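Local structure of chain length determinant protein (Shigella flexneri, 4E2H) at residues R213-L216 / L217-K221. The protein probably regulates the chain length of the O-antigen polysaccharide of lipopolysaccharide, acting at the inner membrane through its periplasmic domain. Sequence-based numbering, arbitrary orientation.
Sequences RQNL and LDIEK
Three successive i to i+4 hydrogen bonds, Leu217 N to Arg213 O (3.3 Å), Asp218 N to Gln214 O (2.8 Å) and Ile219 N to Asn215 O (3.1 Å), join the two segments as the last turns of helix 207-219, and Glu220 is the first residue to depart from helical backbone angles. The Gln214 side chain starts with CG beside its own carbonyl carbon, then bends at chi2 (58°), which brings its amide down the helix to Leu217 and Asp218. It crosses Leu217 at about a right angle, with CD 3.9 Å from Leu217 CD2, while the planes of the amide and the Asp218 carboxylate are 25° apart. Leu216 and Glu220 run side by side, pointing the same way, with Leu216 CD2 4.1 Å from Glu220 OE1. Leu216 also packs on Leu133 of the long helix 97-164, where Arg130 forms a salt bridge with Glu220. Ile219, the buried residue, touches Ile126 of that helix and Val34 of helix 26-35. Arg213 and Asp218 form salt bridges with Glu146 and Arg138, respectively, of a second subunit. The helix end thus combines apolar packing and a salt bridge within its own chain with charge pairing across the subunit interface, where Arg138 probably favours an ionised Asp218.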
loop_
_atom_site.group_PDB
_atom_site.type_symbol
_atom_site.label_atom_id
_atom_site.label_comp_id
_atom_site.label_asym_id
_atom_site.label_seq_id
_atom_site.Cartn_x
_atom_site.Cartn_y
_atom_site.Cartn_z
ATOM N N ARG C 213 -7.530 9.946 -9.096
ATOM C CA ARG C 213 -7.557 11.411 -9.100
ATOM C C ARG C 213 -8.059 11.985 -7.785
ATOM O O ARG C 213 -7.579 13.024 -7.320
ATOM C CB ARG C 213 -8.419 11.944 -10.253
ATOM C CG ARG C 213 -8.488 13.460 -10.275
ATOM C CD ARG C 213 -8.654 14.014 -11.687
ATOM N NE ARG C 213 -9.863 14.827 -11.768
ATOM C CZ ARG C 213 -11.007 14.418 -12.312
ATOM N NH1 ARG C 213 -11.087 13.209 -12.861
ATOM N NH2 ARG C 213 -12.062 15.223 -12.325
ATOM N N GLN C 214 -9.055 11.316 -7.214
ATOM C CA GLN C 214 -9.601 11.696 -5.924
ATOM C C GLN C 214 -8.566 11.390 -4.857
ATOM O O GLN C 214 -8.411 12.142 -3.896
ATOM C CB GLN C 214 -10.909 10.946 -5.655
ATOM C CG GLN C 214 -11.522 11.211 -4.292
ATOM C CD GLN C 214 -11.827 12.679 -4.048
ATOM O OE1 GLN C 214 -11.085 13.374 -3.348
ATOM N NE2 GLN C 214 -12.929 13.158 -4.618
ATOM N N ASN C 215 -7.836 10.295 -5.048
ATOM C CA ASN C 215 -6.832 9.886 -4.078
ATOM C C ASN C 215 -5.748 10.930 -3.933
ATOM O O ASN C 215 -5.197 11.119 -2.851
ATOM C CB ASN C 215 -6.221 8.549 -4.458
ATOM C CG ASN C 215 -5.566 7.859 -3.283
ATOM O OD1 ASN C 215 -5.323 8.478 -2.235
ATOM N ND2 ASN C 215 -5.274 6.565 -3.443
ATOM N N LEU C 216 -5.448 11.621 -5.027
ATOM C CA LEU C 216 -4.456 12.683 -4.983
ATOM C C LEU C 216 -5.056 13.869 -4.255
ATOM O O LEU C 216 -4.375 14.523 -3.468
ATOM C CB LEU C 216 -4.006 13.080 -6.388
ATOM C CG LEU C 216 -2.726 13.921 -6.508
ATOM C CD1 LEU C 216 -1.692 13.229 -7.381
ATOM C CD2 LEU C 216 -3.031 15.311 -7.053
ATOM N N LEU C 217 -6.336 14.135 -4.509
ATOM C CA LEU C 217 -7.054 15.203 -3.806
ATOM C C LEU C 217 -6.959 14.985 -2.291
ATOM O O LEU C 217 -6.644 15.905 -1.525
ATOM C CB LEU C 217 -8.530 15.205 -4.208
ATOM C CG LEU C 217 -9.110 16.375 -5.015
ATOM C CD1 LEU C 217 -8.216 16.752 -6.203
ATOM C CD2 LEU C 217 -10.535 16.043 -5.487
ATOM N N ASP C 218 -7.244 13.752 -1.878
ATOM C CA ASP C 218 -7.202 13.365 -0.480
ATOM C C ASP C 218 -5.826 13.588 0.140
ATOM O O ASP C 218 -5.724 14.160 1.227
ATOM C CB ASP C 218 -7.660 11.909 -0.311
ATOM C CG ASP C 218 -9.160 11.735 -0.574
ATOM O OD1 ASP C 218 -9.897 12.760 -0.581
ATOM O OD2 ASP C 218 -9.600 10.575 -0.761
ATOM N N ILE C 219 -4.772 13.165 -0.549
ATOM C CA ILE C 219 -3.425 13.342 -0.014
ATOM C C ILE C 219 -3.158 14.758 0.493
ATOM O O ILE C 219 -2.589 14.928 1.582
ATOM C CB ILE C 219 -2.334 12.949 -1.013
ATOM C CG1 ILE C 219 -2.277 11.431 -1.158
ATOM C CG2 ILE C 219 -0.991 13.443 -0.535
ATOM C CD1 ILE C 219 -0.918 10.927 -1.592
ATOM N N GLU C 220 -3.591 15.768 -0.260
ATOM C CA GLU C 220 -3.348 17.161 0.135
ATOM C C GLU C 220 -4.086 17.617 1.409
ATOM O O GLU C 220 -4.230 18.817 1.645
ATOM C CB GLU C 220 -3.650 18.129 -1.014
ATOM C CG GLU C 220 -2.426 18.618 -1.778
ATOM C CD GLU C 220 -2.098 17.758 -2.988
ATOM O OE1 GLU C 220 -2.882 16.828 -3.283
ATOM O OE2 GLU C 220 -1.065 18.016 -3.648
ATOM N N LYS C 221 -4.536 16.672 2.231
ATOM C CA LYS C 221 -5.104 17.005 3.547
ATOM C C LYS C 221 -4.116 16.808 4.716
ATOM O O LYS C 221 -3.219 15.955 4.679
ATOM C CB LYS C 221 -6.393 16.222 3.797
#